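Long-range contact in CmeC (Campylobacter jejuni, PDB 4MT4), which forms a trimeric outer membrane channel of the outer membrane factor family and probably serves as the exit duct for substrates of an efflux pump: residues 64-78 against 134-148. Sequence-based numbering, arbitrary orientation.
Sequences FIHMEQAAAQLGIDF and YRASKSGFKASEYDY
In the periplasmic alpha-barrel, at its end next to the beta-barrel, segments 64-78 and 134-148 of helices 58-79 and 129-195 run antiparallel, their axes 8.5 Å apart and at 169°. Leu74 is a knob in the hole formed by Tyr134, Ser137, Lys138 and Phe141; with CG anti to the backbone N (chi1 -180°), it lays CD1 3.5 Å from Tyr134 CE1. Phe141 answers from the other helix, its ring lodged among Met67, Ala70, Ala71 and Leu74, with Met67 O at the ring edge and Ala71 CB 3.8 Å from Phe141 CE1. Where Ala70 faces Phe141 and Met67 faces Ser144 the CA atoms come to 4.9 Å, a closeness the small Ala70 and Ser144 permit. Toward Tyr148, Met67 bends at chi3, bringing CE over one face of that ring, while SD rests 3.8 Å from Glu145 CG. Phe64 and Tyr148 form an offset edge-to-face pair, centroids 5.7 Å apart, planes at 74°; the Tyr148 hydroxyl bonds Ser464. Asp77 OD2 accepts from Gln73 NE2, above the carboxylate plane; Ser137 OG is modelled as donating to it, implausibly close. One water bridges Ala70 O and Ser137 O. Such interlocking, with a knob from each helix, is consistent with the alpha-barrel of TolC-like outer membrane factors.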
loop_
_atom_site.group_PDB
_atom_site.type_symbol
_atom_site.label_atom_id
_atom_site.label_comp_id
_atom_site.label_asym_id
_atom_site.label_seq_id
_atom_site.Cartn_x
_atom_site.Cartn_y
_atom_site.Cartn_z
ATOM N N PHE B 64 -12.078 -12.421 9.148
ATOM C CA PHE B 64 -12.573 -13.598 9.854
ATOM C C PHE B 64 -11.741 -14.821 9.484
ATOM O O PHE B 64 -11.411 -15.640 10.339
ATOM C CB PHE B 64 -14.053 -13.845 9.536
ATOM C CG PHE B 64 -14.702 -14.884 10.414
ATOM C CD1 PHE B 64 -14.696 -16.219 10.049
ATOM C CD2 PHE B 64 -15.320 -14.522 11.602
ATOM C CE1 PHE B 64 -15.289 -17.175 10.849
ATOM C CE2 PHE B 64 -15.917 -15.476 12.407
ATOM C CZ PHE B 64 -15.901 -16.805 12.029
ATOM N N ILE B 65 -11.403 -14.929 8.203
ATOM C CA ILE B 65 -10.617 -16.047 7.696
ATOM C C ILE B 65 -9.192 -15.999 8.235
ATOM O O ILE B 65 -8.624 -17.028 8.607
ATOM C CB ILE B 65 -10.591 -16.054 6.154
ATOM C CG1 ILE B 65 -12.006 -16.249 5.604
ATOM C CG2 ILE B 65 -9.670 -17.145 5.630
ATOM C CD1 ILE B 65 -12.105 -16.071 4.108
ATOM N N HIS B 66 -8.624 -14.796 8.281
ATOM C CA HIS B 66 -7.289 -14.591 8.835
ATOM C C HIS B 66 -7.222 -15.074 10.281
ATOM O O HIS B 66 -6.201 -15.597 10.724
ATOM C CB HIS B 66 -6.892 -13.116 8.756
ATOM C CG HIS B 66 -6.648 -12.629 7.360
ATOM N ND1 HIS B 66 -6.254 -13.466 6.338
ATOM C CD2 HIS B 66 -6.745 -11.392 6.818
ATOM C CE1 HIS B 66 -6.117 -12.765 5.226
ATOM N NE2 HIS B 66 -6.409 -11.505 5.490
ATOM N N MET B 67 -8.321 -14.898 11.006
ATOM C CA MET B 67 -8.428 -15.360 12.384
ATOM C C MET B 67 -8.462 -16.886 12.447
ATOM O O MET B 67 -7.826 -17.495 13.310
ATOM C CB MET B 67 -9.676 -14.770 13.044
ATOM C CG MET B 67 -9.921 -15.234 14.470
ATOM S SD MET B 67 -11.366 -14.439 15.192
ATOM C CE MET B 67 -12.623 -14.846 13.989
ATOM N N GLU B 68 -9.205 -17.494 11.527
ATOM C CA GLU B 68 -9.306 -18.946 11.453
ATOM C C GLU B 68 -7.977 -19.567 11.035
ATOM O O GLU B 68 -7.624 -20.662 11.474
ATOM C CB GLU B 68 -10.409 -19.360 10.479
ATOM C CG GLU B 68 -11.815 -19.015 10.949
ATOM C CD GLU B 68 -12.878 -19.419 9.947
ATOM O OE1 GLU B 68 -12.799 -18.977 8.781
ATOM O OE2 GLU B 68 -13.793 -20.180 10.326
ATOM N N GLN B 69 -7.244 -18.859 10.181
ATOM C CA GLN B 69 -5.924 -19.301 9.749
ATOM C C GLN B 69 -4.945 -19.306 10.917
ATOM O O GLN B 69 -4.122 -20.213 11.047
ATOM C CB GLN B 69 -5.399 -18.406 8.625
ATOM C CG GLN B 69 -6.131 -18.573 7.302
ATOM C CD GLN B 69 -5.805 -17.477 6.307
ATOM O OE1 GLN B 69 -5.446 -16.363 6.688
ATOM N NE2 GLN B 69 -5.927 -17.790 5.023
ATOM N N ALA B 70 -5.048 -18.289 11.768
ATOM C CA ALA B 70 -4.197 -18.182 12.948
ATOM C C ALA B 70 -4.515 -19.292 13.941
ATOM O O ALA B 70 -3.629 -19.798 14.626
ATOM C CB ALA B 70 -4.362 -16.817 13.603
ATOM N N ALA B 71 -5.787 -19.666 14.009
ATOM C CA ALA B 71 -6.222 -20.750 14.881
ATOM C C ALA B 71 -5.701 -22.090 14.373
ATOM O O ALA B 71 -5.397 -22.989 15.157
ATOM C CB ALA B 71 -7.737 -20.775 14.984
ATOM N N ALA B 72 -5.602 -22.211 13.052
ATOM C CA ALA B 72 -5.097 -23.427 12.425
ATOM C C ALA B 72 -3.601 -23.585 12.677
ATOM O O ALA B 72 -3.126 -24.681 12.967
ATOM C CB ALA B 72 -5.388 -23.415 10.930
ATOM N N GLN B 73 -2.868 -22.481 12.565
ATOM C CA GLN B 73 -1.429 -22.487 12.808
ATOM C C GLN B 73 -1.149 -22.786 14.274
ATOM O O GLN B 73 -0.151 -23.417 14.613
ATOM C CB GLN B 73 -0.805 -21.147 12.414
ATOM C CG GLN B 73 0.708 -21.092 12.587
ATOM C CD GLN B 73 1.428 -22.137 11.759
ATOM O OE1 GLN B 73 1.146 -22.310 10.571
ATOM N NE2 GLN B 73 2.358 -22.848 12.384
ATOM N N LEU B 74 -2.045 -22.323 15.138
ATOM C CA LEU B 74 -1.966 -22.603 16.565
ATOM C C LEU B 74 -2.106 -24.100 16.832
ATOM O O LEU B 74 -1.440 -24.650 17.710
ATOM C CB LEU B 74 -3.048 -21.828 17.317
ATOM C CG LEU B 74 -3.081 -22.024 18.834
ATOM C CD1 LEU B 74 -1.759 -21.595 19.444
ATOM C CD2 LEU B 74 -4.239 -21.256 19.451
ATOM N N GLY B 75 -2.977 -24.748 16.067
ATOM C CA GLY B 75 -3.195 -26.177 16.197
ATOM C C GLY B 75 -2.006 -26.977 15.705
ATOM O O GLY B 75 -1.681 -28.031 16.255
ATOM N N ILE B 76 -1.358 -26.471 14.659
ATOM C CA ILE B 76 -0.166 -27.100 14.104
ATOM C C ILE B 76 0.981 -27.085 15.111
ATOM O O ILE B 76 1.657 -28.093 15.315
ATOM C CB ILE B 76 0.293 -26.394 12.811
ATOM C CG1 ILE B 76 -0.767 -26.527 11.717
ATOM C CG2 ILE B 76 1.615 -26.966 12.329
ATOM C CD1 ILE B 76 -0.407 -25.811 10.430
ATOM N N ASP B 77 1.184 -25.936 15.745
ATOM C CA ASP B 77 2.290 -25.756 16.680
ATOM C C ASP B 77 2.041 -26.442 18.022
ATOM O O ASP B 77 2.984 -26.725 18.761
ATOM C CB ASP B 77 2.560 -24.268 16.902
ATOM C CG ASP B 77 3.171 -23.600 15.686
ATOM O OD1 ASP B 77 3.887 -24.286 14.925
ATOM O OD2 ASP B 77 2.934 -22.391 15.490
ATOM N N PHE B 78 0.776 -26.703 18.339
ATOM C CA PHE B 78 0.445 -27.444 19.553
ATOM C C PHE B 78 0.864 -28.901 19.417
ATOM O O PHE B 78 1.269 -29.536 20.393
ATOM C CB PHE B 78 -1.053 -27.362 19.859
ATOM C CG PHE B 78 -1.476 -28.195 21.040
ATOM C CD1 PHE B 78 -1.315 -27.721 22.332
ATOM C CD2 PHE B 78 -2.031 -29.453 20.858
ATOM C CE1 PHE B 78 -1.699 -28.484 23.419
ATOM C CE2 PHE B 78 -2.417 -30.222 21.944
ATOM C CZ PHE B 78 -2.251 -29.735 23.225
ATOM N N TYR B 134 4.660 -22.399 20.365
ATOM C CA TYR B 134 3.222 -22.501 20.578
ATOM C C TYR B 134 2.653 -21.218 21.180
ATOM O O TYR B 134 1.608 -20.729 20.750
ATOM C CB TYR B 134 2.904 -23.695 21.485
ATOM C CG TYR B 134 1.472 -23.740 21.969
ATOM C CD1 TYR B 134 0.453 -24.188 21.140
ATOM C CD2 TYR B 134 1.140 -23.337 23.257
ATOM C CE1 TYR B 134 -0.856 -24.229 21.575
ATOM C CE2 TYR B 134 -0.168 -23.374 23.701
ATOM C CZ TYR B 134 -1.162 -23.821 22.856
ATOM O OH TYR B 134 -2.465 -23.861 23.293
ATOM N N ARG B 135 3.349 -20.681 22.178
ATOM C CA ARG B 135 2.916 -19.460 22.850
ATOM C C ARG B 135 2.936 -18.264 21.902
ATOM O O ARG B 135 2.113 -17.357 22.018
ATOM C CB ARG B 135 3.798 -19.176 24.069
ATOM C CG ARG B 135 3.641 -20.172 25.210
ATOM C CD ARG B 135 4.857 -20.140 26.125
ATOM N NE ARG B 135 4.559 -19.585 27.441
ATOM C CZ ARG B 135 5.484 -19.184 28.309
ATOM N NH1 ARG B 135 6.770 -19.266 27.994
ATOM N NH2 ARG B 135 5.124 -18.694 29.487
ATOM N N ALA B 136 3.881 -18.266 20.967
ATOM C CA ALA B 136 3.971 -17.206 19.969
ATOM C C ALA B 136 2.761 -17.250 19.045
ATOM O O ALA B 136 2.189 -16.219 18.699
ATOM C CB ALA B 136 5.260 -17.329 19.170
ATOM N N SER B 137 2.367 -18.458 18.655
ATOM C CA SER B 137 1.189 -18.648 17.816
ATOM C C SER B 137 -0.093 -18.325 18.572
ATOM O O SER B 137 -1.082 -17.894 17.979
ATOM C CB SER B 137 1.132 -20.081 17.290
ATOM O OG SER B 137 2.218 -20.337 16.418
ATOM N N LYS B 138 -0.074 -18.544 19.882
ATOM C CA LYS B 138 -1.221 -18.227 20.721
ATOM C C LYS B 138 -1.418 -16.719 20.778
ATOM O O LYS B 138 -2.547 -16.228 20.803
ATOM C CB LYS B 138 -1.035 -18.800 22.127
ATOM C CG LYS B 138 -2.325 -18.967 22.917
ATOM C CD LYS B 138 -2.081 -19.769 24.188
ATOM C CE LYS B 138 -3.386 -20.187 24.856
ATOM N NZ LYS B 138 -4.134 -19.037 25.437
ATOM N N SER B 139 -0.307 -15.990 20.794
ATOM C CA SER B 139 -0.343 -14.534 20.768
ATOM C C SER B 139 -0.687 -14.037 19.366
ATOM O O SER B 139 -1.289 -12.978 19.197
ATOM C CB SER B 139 0.998 -13.959 21.222
ATOM O OG SER B 139 1.302 -14.363 22.545
ATOM N N GLY B 140 -0.296 -14.815 18.361
ATOM C CA GLY B 140 -0.617 -14.503 16.982
ATOM C C GLY B 140 -2.103 -14.644 16.723
ATOM O O GLY B 140 -2.687 -13.872 15.964
ATOM N N PHE B 141 -2.715 -15.638 17.361
ATOM C CA PHE B 141 -4.152 -15.859 17.239
ATOM C C PHE B 141 -4.936 -14.759 17.946
ATOM O O PHE B 141 -5.921 -14.253 17.415
ATOM C CB PHE B 141 -4.548 -17.225 17.804
ATOM C CG PHE B 141 -6.031 -17.390 17.992
ATOM C CD1 PHE B 141 -6.866 -17.546 16.898
ATOM C CD2 PHE B 141 -6.589 -17.380 19.260
ATOM C CE1 PHE B 141 -8.229 -17.690 17.063
ATOM C CE2 PHE B 141 -7.954 -17.525 19.432
ATOM C CZ PHE B 141 -8.775 -17.681 18.331
ATOM N N LYS B 142 -4.493 -14.400 19.148
ATOM C CA LYS B 142 -5.125 -13.328 19.911
ATOM C C LYS B 142 -5.032 -12.002 19.162
ATOM O O LYS B 142 -5.936 -11.170 19.236
ATOM C CB LYS B 142 -4.485 -13.193 21.294
ATOM C CG LYS B 142 -4.851 -14.306 22.263
ATOM C CD LYS B 142 -4.340 -14.003 23.664
ATOM C CE LYS B 142 -4.798 -15.052 24.666
ATOM N NZ LYS B 142 -4.359 -14.729 26.053
ATOM N N ALA B 143 -3.931 -11.817 18.441
ATOM C CA ALA B 143 -3.737 -10.623 17.635
ATOM C C ALA B 143 -4.698 -10.615 16.452
ATOM O O ALA B 143 -5.187 -9.561 16.045
ATOM C CB ALA B 143 -2.300 -10.532 17.156
ATOM N N SER B 144 -4.970 -11.797 15.908
ATOM C CA SER B 144 -5.891 -11.931 14.785
ATOM C C SER B 144 -7.326 -11.655 15.225
ATOM O O SER B 144 -8.147 -11.192 14.435
ATOM C CB SER B 144 -5.789 -13.327 14.162
ATOM O OG SER B 144 -6.254 -14.322 15.056
ATOM N N GLU B 145 -7.621 -11.944 16.489
ATOM C CA GLU B 145 -8.940 -11.668 17.046
ATOM C C GLU B 145 -9.151 -10.166 17.202
ATOM O O GLU B 145 -10.215 -9.637 16.878
ATOM C CB GLU B 145 -9.119 -12.369 18.393
ATOM C CG GLU B 145 -9.332 -13.870 18.296
ATOM C CD GLU B 145 -9.605 -14.503 19.646
ATOM O OE1 GLU B 145 -8.849 -14.227 20.601
ATOM O OE2 GLU B 145 -10.582 -15.272 19.752
ATOM N N TYR B 146 -8.123 -9.485 17.701
ATOM C CA TYR B 146 -8.164 -8.037 17.857
ATOM C C TYR B 146 -8.164 -7.345 16.500
ATOM O O TYR B 146 -8.754 -6.276 16.339
ATOM C CB TYR B 146 -6.981 -7.556 18.697
ATOM C CG TYR B 146 -7.025 -8.013 20.140
ATOM C CD1 TYR B 146 -8.233 -8.126 20.816
ATOM C CD2 TYR B 146 -5.858 -8.333 20.824
ATOM C CE1 TYR B 146 -8.277 -8.540 22.133
ATOM C CE2 TYR B 146 -5.893 -8.748 22.140
ATOM C CZ TYR B 146 -7.106 -8.851 22.790
ATOM O OH TYR B 146 -7.147 -9.267 24.101
ATOM N N ASP B 147 -7.495 -7.960 15.528
ATOM C CA ASP B 147 -7.490 -7.453 14.160
ATOM C C ASP B 147 -8.875 -7.573 13.533
ATOM O O ASP B 147 -9.267 -6.746 12.713
ATOM C CB ASP B 147 -6.465 -8.199 13.303
ATOM C CG ASP B 147 -5.049 -7.707 13.524
ATOM O OD1 ASP B 147 -4.880 -6.583 14.039
ATOM O OD2 ASP B 147 -4.100 -8.441 13.174
ATOM N N TYR B 148 -9.615 -8.604 13.928
ATOM C CA TYR B 148 -10.977 -8.791 13.441
ATOM C C TYR B 148 -11.910 -7.743 14.031
ATOM O O TYR B 148 -12.777 -7.207 13.341
ATOM C CB TYR B 148 -11.492 -10.192 13.774
ATOM C CG TYR B 148 -12.956 -10.394 13.444
ATOM C CD1 TYR B 148 -13.372 -10.586 12.132
ATOM C CD2 TYR B 148 -13.922 -10.395 14.444
ATOM C CE1 TYR B 148 -14.709 -10.771 11.826
ATOM C CE2 TYR B 148 -15.259 -10.579 14.147
ATOM C CZ TYR B 148 -15.648 -10.766 12.837
ATOM O OH TYR B 148 -16.979 -10.952 12.535
HETATM O O HOH W 1 -1.519 -18.584 15.285
#